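Local coordinates for ferric iron-binding protein HitA (Pseudomonas aeruginosa PAO1, PDB 6IWF) that binds ferric iron as a bacterial solute-binding protein, probably handing it on for uptake, and is also implicated in gallium internalization, at residues A[7-12]-A[56-61]; A[11-16]-A[33-38]; A[40-45]-A[65-70]. One frame throughout, in Å; residues are numbered along the deposited sequence.

Contact 1: residues A[7-12]-A[56-61]; sequences LYNGQH and VLYTEE
Gln11 lays its aliphatic chain over one face of the Tyr58 ring, CG of Gln11 sitting 3.9 Å from the ring centroid of Tyr58 and displaced toward the rim, a CH-pi contact. A bend at the second torsion of Gln11 (chi2 -73°) then carries its amide off the ring, and OE1 of Gln11 comes to 3.5 Å from CG of Glu60. The same OE1 of Gln11 accepts the backbone N of His12 at 2.7 Å, which limits how the amide can rotate. Beside the tyrosine, Asn9 points the same way as Tyr58, with amide and ring planes 25° apart. Both ends of this amide are used to brace the turn: OD1 takes a weak bond from Gln11 N, while ND2 of Asn9 donates almost straight (167°) to O of His12 at 3.2 Å, from above that carbonyl's plane.

Further back, CD1 of Leu7 meets CG1 of Val56 at 3.7 Å on the face that also carries Tyr58. On the other face CB of Tyr8 rests 3.8 Å from CD1 of Leu57, and the phenol leads away to a hydrogen bond with Glu48. Behind these side chains the backbones pair as parallel strands through Tyr8 N to Val56 O, Tyr58 N to Tyr8 O, and Gly10 N to Tyr58 O, an oxygen that Gln11 N also reaches weakly.

Past the strand ends, NE2 of His12 and OE1 of Glu60 lie 4.1 Å apart; Glu60 OE1 is hydrogen-bonded to Tyr196 OH, and OD1 of Asp38 accepts the backbone N of Glu60. His12, Glu60, Tyr196 and Tyr197 bind ferric iron, absent from this chain. Ligands on loops leaving the C-terminal ends of adjacent parallel strands are characteristic of the periplasmic binding protein fold.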
loop_
_atom_site.group_PDB
_atom_site.type_symbol
_atom_site.label_atom_id
_atom_site.label_comp_id
_atom_site.label_asym_id
_atom_site.label_seq_id
_atom_site.Cartn_x
_atom_site.Cartn_y
_atom_site.Cartn_z
ATOM N N LEU A 7 -5.099 18.061 -4.706
ATOM C CA LEU A 7 -4.743 16.768 -4.144
ATOM C C LEU A 7 -3.862 16.036 -5.144
ATOM O O LEU A 7 -4.299 15.759 -6.263
ATOM C CB LEU A 7 -5.987 15.933 -3.833
ATOM C CG LEU A 7 -5.735 14.477 -3.416
ATOM C CD1 LEU A 7 -4.978 14.466 -2.083
ATOM C CD2 LEU A 7 -7.045 13.678 -3.316
ATOM N N TYR A 8 -2.634 15.728 -4.741
ATOM C CA TYR A 8 -1.770 14.823 -5.496
ATOM C C TYR A 8 -2.103 13.409 -5.041
ATOM O O TYR A 8 -1.807 13.041 -3.899
ATOM C CB TYR A 8 -0.293 15.143 -5.254
ATOM C CG TYR A 8 0.257 16.270 -6.111
ATOM C CD1 TYR A 8 -0.585 17.234 -6.658
ATOM C CD2 TYR A 8 1.619 16.371 -6.365
ATOM C CE1 TYR A 8 -0.083 18.264 -7.433
ATOM C CE2 TYR A 8 2.129 17.405 -7.146
ATOM C CZ TYR A 8 1.271 18.346 -7.668
ATOM O OH TYR A 8 1.761 19.374 -8.438
ATOM N N ASN A 9 -2.723 12.610 -5.925
ATOM C CA ASN A 9 -3.272 11.312 -5.536
ATOM C C ASN A 9 -2.469 10.182 -6.166
ATOM O O ASN A 9 -2.628 9.881 -7.357
ATOM C CB ASN A 9 -4.747 11.170 -5.914
ATOM C CG ASN A 9 -5.280 9.799 -5.560
ATOM O OD1 ASN A 9 -4.856 9.212 -4.567
ATOM N ND2 ASN A 9 -6.178 9.255 -6.392
ATOM N N GLY A 10 -1.635 9.545 -5.342
ATOM C CA GLY A 10 -0.962 8.303 -5.669
ATOM C C GLY A 10 -1.741 7.052 -5.334
ATOM O O GLY A 10 -1.349 5.960 -5.755
ATOM N N GLN A 11 -2.828 7.176 -4.574
ATOM C CA GLN A 11 -3.721 6.049 -4.344
ATOM C C GLN A 11 -4.569 5.804 -5.589
ATOM O O GLN A 11 -4.491 6.532 -6.576
ATOM C CB GLN A 11 -4.622 6.291 -3.135
ATOM C CG GLN A 11 -4.304 5.438 -1.921
ATOM C CD GLN A 11 -4.717 3.983 -2.088
ATOM O OE1 GLN A 11 -4.904 3.494 -3.204
ATOM N NE2 GLN A 11 -4.852 3.287 -0.978
ATOM N N HIS A 12 -5.395 4.767 -5.534
ATOM C CA HIS A 12 -6.207 4.396 -6.689
ATOM C C HIS A 12 -7.125 5.545 -7.095
ATOM O O HIS A 12 -7.576 6.336 -6.262
ATOM C CB HIS A 12 -7.006 3.134 -6.365
ATOM C CG HIS A 12 -6.190 1.881 -6.440
ATOM N ND1 HIS A 12 -5.044 1.786 -7.202
ATOM C CD2 HIS A 12 -6.348 0.671 -5.851
ATOM C CE1 HIS A 12 -4.534 0.572 -7.083
ATOM N NE2 HIS A 12 -5.303 -0.122 -6.265
ATOM N N VAL A 56 -2.200 18.688 -0.531
ATOM C CA VAL A 56 -2.265 17.411 0.173
ATOM C C VAL A 56 -1.705 16.347 -0.758
ATOM O O VAL A 56 -1.978 16.361 -1.964
ATOM C CB VAL A 56 -3.714 17.068 0.598
ATOM C CG1 VAL A 56 -3.805 15.661 1.185
ATOM C CG2 VAL A 56 -4.236 18.098 1.603
ATOM N N LEU A 57 -0.896 15.445 -0.204
ATOM C CA LEU A 57 -0.399 14.280 -0.923
ATOM C C LEU A 57 -0.997 13.025 -0.307
ATOM O O LEU A 57 -1.008 12.878 0.916
ATOM C CB LEU A 57 1.123 14.214 -0.874
ATOM C CG LEU A 57 1.780 12.949 -1.448
ATOM C CD1 LEU A 57 1.580 12.835 -2.947
ATOM C CD2 LEU A 57 3.260 12.924 -1.087
ATOM N N TYR A 58 -1.477 12.120 -1.154
ATOM C CA TYR A 58 -2.110 10.878 -0.723
ATOM C C TYR A 58 -1.418 9.758 -1.477
ATOM O O TYR A 58 -1.425 9.764 -2.712
ATOM C CB TYR A 58 -3.608 10.929 -1.045
ATOM C CG TYR A 58 -4.481 9.784 -0.566
ATOM C CD1 TYR A 58 -4.066 8.888 0.413
ATOM C CD2 TYR A 58 -5.746 9.618 -1.109
ATOM C CE1 TYR A 58 -4.918 7.852 0.839
ATOM C CE2 TYR A 58 -6.585 8.603 -0.700
ATOM C CZ TYR A 58 -6.176 7.729 0.261
ATOM O OH TYR A 58 -7.046 6.735 0.640
ATOM N N THR A 59 -0.764 8.845 -0.754
ATOM C CA THR A 59 0.032 7.805 -1.396
ATOM C C THR A 59 -0.460 6.410 -1.028
ATOM O O THR A 59 -1.009 6.176 0.055
ATOM C CB THR A 59 1.516 7.912 -1.031
ATOM O OG1 THR A 59 1.681 7.764 0.384
ATOM C CG2 THR A 59 2.099 9.243 -1.503
ATOM N N GLU A 60 -0.217 5.477 -1.949
ATOM C CA GLU A 60 -0.490 4.064 -1.709
ATOM C C GLU A 60 0.409 3.486 -0.623
ATOM O O GLU A 60 -0.006 2.593 0.123
ATOM C CB GLU A 60 -0.294 3.281 -3.004
ATOM C CG GLU A 60 -1.551 2.733 -3.612
ATOM C CD GLU A 60 -1.255 1.608 -4.569
ATOM O OE1 GLU A 60 -1.761 0.493 -4.334
ATOM O OE2 GLU A 60 -0.502 1.839 -5.539
ATOM N N GLU A 61 1.667 3.949 -0.546
ATOM C CA GLU A 61 2.656 3.379 0.354
ATOM C C GLU A 61 3.378 4.485 1.109
ATOM O O GLU A 61 3.327 5.664 0.739
ATOM C CB GLU A 61 3.685 2.527 -0.400
ATOM C CG GLU A 61 3.095 1.666 -1.509
ATOM C CD GLU A 61 2.326 0.458 -1.000
ATOM O OE1 GLU A 61 1.729 -0.251 -1.852
ATOM O OE2 GLU A 61 2.314 0.205 0.232
#

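Contact 2: residues A[11-16]-A[33-38]; sequences QHAATG and IRKGGD
The flat peptide group that follows Gln11 presents its carbonyl to the ammonium of Lys35: NZ of Lys35 is 2.9 Å from O of Gln11, tilted out of the carbonyl plane. At the next peptide, CE of Lys35 packs 3.7 Å from N of Ala13 and 3.9 Å from CB of Ala13. The other flat group here, the His12 ring, takes no part in the lysine contact; it meets the ring of Tyr196 with planes at about 80°.

Lys35 reaches this place by a folded route. Its CG leaves anti to the backbone N, and bends at the second and fourth torsions (chi2 73°, chi4 87°) swing the chain across to the start of helix 13-27 and bring the ammonium to the carbonyl of Gln11. There NZ is shared by carbonyls. Besides Gln11 O it bonds to Asn9 O, at the end of the neighbouring strand, and weakly to O of Gly36, 3.1 Å from Lys35 NZ. One lysine thus ties together the end of strand 4-9, the turn into the helix and the residue just past its own strand.

The second touch lies one helical turn on. CD1 of Ile33 comes to 3.4 Å from O of Gly16, so that the isoleucine tip meets helix backbone here. His12 is the N-cap residue, and Gly16 N bonds back to His12 O at 3.1 Å as the helix begins.

Helix and strand belong to one beta-alpha-beta crossover, strand 4-9, helix 13-27, strand 30-35, with the iron-binding His12 set at its first strand-to-helix turn.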
loop_
_atom_site.group_PDB
_atom_site.type_symbol
_atom_site.label_atom_id
_atom_site.label_comp_id
_atom_site.label_asym_id
_atom_site.label_seq_id
_atom_site.Cartn_x
_atom_site.Cartn_y
_atom_site.Cartn_z
ATOM N N GLN A 11 -2.828 7.176 -4.574
ATOM C CA GLN A 11 -3.721 6.049 -4.344
ATOM C C GLN A 11 -4.569 5.804 -5.589
ATOM O O GLN A 11 -4.491 6.532 -6.576
ATOM C CB GLN A 11 -4.622 6.291 -3.135
ATOM C CG GLN A 11 -4.304 5.438 -1.921
ATOM C CD GLN A 11 -4.717 3.983 -2.088
ATOM O OE1 GLN A 11 -4.904 3.494 -3.204
ATOM N NE2 GLN A 11 -4.852 3.287 -0.978
ATOM N N HIS A 12 -5.395 4.767 -5.534
ATOM C CA HIS A 12 -6.207 4.396 -6.689
ATOM C C HIS A 12 -7.125 5.545 -7.095
ATOM O O HIS A 12 -7.576 6.336 -6.262
ATOM C CB HIS A 12 -7.006 3.134 -6.365
ATOM C CG HIS A 12 -6.190 1.881 -6.440
ATOM N ND1 HIS A 12 -5.044 1.786 -7.202
ATOM C CD2 HIS A 12 -6.348 0.671 -5.851
ATOM C CE1 HIS A 12 -4.534 0.572 -7.083
ATOM N NE2 HIS A 12 -5.303 -0.122 -6.265
ATOM N N ALA A 13 -7.380 5.642 -8.405
ATOM C CA ALA A 13 -8.098 6.792 -8.959
ATOM C C ALA A 13 -9.465 6.974 -8.308
ATOM O O ALA A 13 -9.815 8.081 -7.876
ATOM C CB ALA A 13 -8.242 6.627 -10.471
ATOM N N ALA A 14 -10.245 5.895 -8.213
ATOM C CA ALA A 14 -11.595 5.992 -7.665
ATOM C C ALA A 14 -11.591 6.322 -6.180
ATOM O O ALA A 14 -12.551 6.914 -5.680
ATOM C CB ALA A 14 -12.360 4.688 -7.901
ATOM N N THR A 15 -10.544 5.932 -5.455
ATOM C CA THR A 15 -10.459 6.279 -4.037
ATOM C C THR A 15 -10.213 7.773 -3.854
ATOM O O THR A 15 -10.821 8.413 -2.985
ATOM C CB THR A 15 -9.347 5.456 -3.379
ATOM O OG1 THR A 15 -9.557 4.059 -3.651
ATOM C CG2 THR A 15 -9.310 5.684 -1.875
ATOM N N GLY A 16 -9.310 8.346 -4.656
ATOM C CA GLY A 16 -9.088 9.781 -4.587
ATOM C C GLY A 16 -10.331 10.559 -4.976
ATOM O O GLY A 16 -10.674 11.562 -4.346
ATOM N N ILE A 33 -7.744 17.187 -8.516
ATOM C CA ILE A 33 -6.928 15.981 -8.319
ATOM C C ILE A 33 -5.896 15.860 -9.433
ATOM O O ILE A 33 -6.249 15.781 -10.617
ATOM C CB ILE A 33 -7.774 14.700 -8.246
ATOM C CG1 ILE A 33 -8.793 14.792 -7.113
ATOM C CG2 ILE A 33 -6.856 13.467 -8.057
ATOM C CD1 ILE A 33 -9.603 13.530 -6.924
ATOM N N ARG A 34 -4.624 15.804 -9.042
ATOM C CA ARG A 34 -3.522 15.468 -9.936
ATOM C C ARG A 34 -3.191 13.996 -9.708
ATOM O O ARG A 34 -2.713 13.617 -8.635
ATOM C CB ARG A 34 -2.319 16.368 -9.668
ATOM C CG ARG A 34 -1.336 16.474 -10.831
ATOM C CD ARG A 34 -0.279 15.393 -10.762
ATOM N NE ARG A 34 0.863 15.684 -11.628
ATOM C CZ ARG A 34 0.965 15.270 -12.888
ATOM N NH1 ARG A 34 2.039 15.578 -13.607
ATOM N NH2 ARG A 34 -0.009 14.549 -13.430
ATOM N N LYS A 35 -3.478 13.160 -10.701
ATOM C CA LYS A 35 -3.284 11.727 -10.572
ATOM C C LYS A 35 -1.883 11.342 -11.021
ATOM O O LYS A 35 -1.387 11.839 -12.035
ATOM C CB LYS A 35 -4.324 10.973 -11.403
ATOM C CG LYS A 35 -4.244 9.479 -11.244
ATOM C CD LYS A 35 -4.762 9.031 -9.882
ATOM C CE LYS A 35 -4.506 7.553 -9.661
ATOM N NZ LYS A 35 -3.157 7.287 -9.075
ATOM N N GLY A 36 -1.243 10.466 -10.255
ATOM C CA GLY A 36 0.073 9.983 -10.635
ATOM C C GLY A 36 0.463 8.804 -9.774
ATOM O O GLY A 36 -0.269 8.395 -8.868
ATOM N N GLY A 37 1.625 8.234 -10.083
ATOM C CA GLY A 37 2.202 7.247 -9.196
ATOM C C GLY A 37 2.881 7.916 -8.014
ATOM O O GLY A 37 3.335 9.056 -8.102
ATOM N N ASP A 38 2.924 7.187 -6.894
ATOM C CA ASP A 38 3.591 7.628 -5.667
ATOM C C ASP A 38 4.921 8.323 -5.936
ATOM O O ASP A 38 5.113 9.497 -5.595
ATOM C CB ASP A 38 3.840 6.418 -4.756
ATOM C CG ASP A 38 2.623 6.016 -3.932
ATOM O OD1 ASP A 38 1.534 6.629 -4.091
ATOM O OD2 ASP A 38 2.770 5.059 -3.132
#

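Contact 3: residues A[40-45]-A[65-70]; sequences QLASQI and LIRLAS
OG of Ser43 has two partners, one in each helix. Within its own helix it bonds to Gly39 O, and from the partner helix NH1 of Arg67 points at it in a long, weak but straight hydrogen bond, with NH1 of Arg67 3.3 Å from OG of Ser43 and an angle of 165° at the hydrogen. The hydroxyl oxygen lies at the edge of the guanidinium, in its plane, whereas Ala42 O sits over one face. Arg67 spans the gap because its chain runs extended from CG to NE, with CG anti to the backbone N (chi1 171°). The same NH1 of Arg67 lies 3.6 Å from CB of Ala42.

Beneath this polar bridge the contact is apolar. Leu68 forks against Ala42: CD2 of Leu68 lies 3.8 Å from O of Ala42, and CD1 of Leu68 is 4.2 Å from CB of Ala42. The CD1 branch also meets CD1 of Ile45, again at 4.2 Å. Ala42 O also accepts a hydrogen bond from Thr46 OG1, so the carbonyl is satisfied although Leu68 CD2 lies against it.

The two helical segments run almost parallel (12°), with axes 10.4 Å apart. Strand 56-59 joins helices 38-48 and 63-70 in the chain, and Leu57 on that strand receives both Ile45 and Leu68, so the pair packs against one face of the sheet.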
loop_
_atom_site.group_PDB
_atom_site.type_symbol
_atom_site.label_atom_id
_atom_site.label_comp_id
_atom_site.label_asym_id
_atom_site.label_seq_id
_atom_site.Cartn_x
_atom_site.Cartn_y
_atom_site.Cartn_z
ATOM N N GLN A 40 6.409 9.207 -8.812
ATOM C CA GLN A 40 6.307 10.309 -9.760
ATOM C C GLN A 40 5.802 11.567 -9.065
ATOM O O GLN A 40 6.335 12.664 -9.272
ATOM C CB GLN A 40 5.389 9.906 -10.920
ATOM C CG GLN A 40 4.837 11.047 -11.751
ATOM C CD GLN A 40 3.504 10.698 -12.422
ATOM O OE1 GLN A 40 3.179 9.522 -12.635
ATOM N NE2 GLN A 40 2.724 11.727 -12.747
ATOM N N LEU A 41 4.800 11.415 -8.194
ATOM C CA LEU A 41 4.262 12.578 -7.495
ATOM C C LEU A 41 5.259 13.124 -6.481
ATOM O O LEU A 41 5.428 14.344 -6.371
ATOM C CB LEU A 41 2.942 12.222 -6.820
ATOM C CG LEU A 41 1.805 11.931 -7.803
ATOM C CD1 LEU A 41 0.638 11.323 -7.040
ATOM C CD2 LEU A 41 1.394 13.209 -8.506
ATOM N N ALA A 42 5.933 12.242 -5.734
ATOM C CA ALA A 42 6.934 12.718 -4.780
ATOM C C ALA A 42 8.087 13.413 -5.502
ATOM O O ALA A 42 8.592 14.442 -5.035
ATOM C CB ALA A 42 7.438 11.558 -3.922
ATOM N N SER A 43 8.495 12.883 -6.661
ATOM C CA SER A 43 9.537 13.549 -7.441
ATOM C C SER A 43 9.056 14.883 -7.990
ATOM O O SER A 43 9.818 15.852 -8.019
ATOM C CB SER A 43 10.010 12.654 -8.582
ATOM O OG SER A 43 10.672 11.522 -8.055
ATOM N N GLN A 44 7.800 14.954 -8.430
ATOM C CA GLN A 44 7.264 16.222 -8.910
ATOM C C GLN A 44 7.264 17.261 -7.800
ATOM O O GLN A 44 7.684 18.405 -8.005
ATOM C CB GLN A 44 5.856 16.026 -9.458
ATOM C CG GLN A 44 5.265 17.275 -10.112
ATOM C CD GLN A 44 3.884 17.026 -10.692
ATOM O OE1 GLN A 44 3.496 15.875 -10.928
ATOM N NE2 GLN A 44 3.128 18.100 -10.920
ATOM N N ILE A 45 6.800 16.875 -6.605
ATOM C CA ILE A 45 6.803 17.810 -5.484
ATOM C C ILE A 45 8.223 18.256 -5.167
ATOM O O ILE A 45 8.473 19.437 -4.899
ATOM C CB ILE A 45 6.121 17.184 -4.254
ATOM C CG1 ILE A 45 4.613 17.077 -4.490
ATOM C CG2 ILE A 45 6.415 18.011 -3.004
ATOM C CD1 ILE A 45 3.886 16.162 -3.490
ATOM N N LEU A 65 6.389 9.133 1.574
ATOM C CA LEU A 65 6.124 10.096 2.637
ATOM C C LEU A 65 7.323 10.223 3.559
ATOM O O LEU A 65 7.659 11.330 4.000
ATOM C CB LEU A 65 4.885 9.690 3.437
ATOM C CG LEU A 65 3.589 9.570 2.646
ATOM C CD1 LEU A 65 2.496 8.951 3.532
ATOM C CD2 LEU A 65 3.174 10.930 2.137
ATOM N N ILE A 66 7.973 9.099 3.872
ATOM C CA ILE A 66 9.169 9.150 4.699
ATOM C C ILE A 66 10.247 9.948 3.985
ATOM O O ILE A 66 10.951 10.753 4.605
ATOM C CB ILE A 66 9.631 7.722 5.061
ATOM C CG1 ILE A 66 8.613 7.083 6.023
ATOM C CG2 ILE A 66 11.023 7.739 5.699
ATOM C CD1 ILE A 66 8.789 5.610 6.199
ATOM N N ARG A 67 10.335 9.794 2.653
ATOM C CA ARG A 67 11.295 10.561 1.853
ATOM C C ARG A 67 11.005 12.056 1.937
ATOM O O ARG A 67 11.893 12.855 2.260
ATOM C CB ARG A 67 11.266 10.084 0.392
ATOM C CG ARG A 67 12.078 10.942 -0.605
ATOM C CD ARG A 67 11.653 10.694 -2.069
ATOM N NE ARG A 67 12.333 11.598 -3.000
ATOM C CZ ARG A 67 11.982 11.780 -4.270
ATOM N NH1 ARG A 67 10.951 11.124 -4.782
ATOM N NH2 ARG A 67 12.664 12.625 -5.037
ATOM N N LEU A 68 9.755 12.450 1.662
ATOM C CA LEU A 68 9.391 13.865 1.675
ATOM C C LEU A 68 9.477 14.455 3.076
ATOM O O LEU A 68 9.793 15.645 3.238
ATOM C CB LEU A 68 7.978 14.041 1.118
ATOM C CG LEU A 68 7.799 13.749 -0.373
ATOM C CD1 LEU A 68 6.403 14.126 -0.790
ATOM C CD2 LEU A 68 8.791 14.518 -1.199
ATOM N N ALA A 69 9.146 13.659 4.096
ATOM C CA ALA A 69 9.270 14.138 5.469
ATOM C C ALA A 69 10.721 14.419 5.818
ATOM O O ALA A 69 11.035 15.442 6.442
ATOM C CB ALA A 69 8.686 13.118 6.445
ATOM N N SER A 70 11.616 13.511 5.436
ATOM C CA SER A 70 13.040 13.719 5.685
ATOM C C SER A 70 13.543 14.997 5.032
ATOM O O SER A 70 14.436 15.655 5.575
ATOM C CB SER A 70 13.851 12.527 5.172
ATOM O OG SER A 70 13.556 11.352 5.898
#

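How the contacts relate
Contacts 1 and 2 share Gln11 and His12, and their centres are 5 Å apart. Strand 4-9 lies between strands 30-35 and 56-59, linked to the former through pairs such as N of Arg34 and O of Leu7, 2.8 Å apart. Contact 3 lies farther out, its centre 11 Å from that of contact 1, and joins it through CD2 of Leu57 and CD1 of Leu68, 3.4 Å apart. NE of Arg34 and OE1 of Gln44, 2.7 Å apart, link contacts 2 and 3. The iron site belongs to the strand ends: contact 1 holds His12 and Glu60, contact 2 shares His12, and in contact 3 the Ala42 side chain is about 11 Å from that of Glu60.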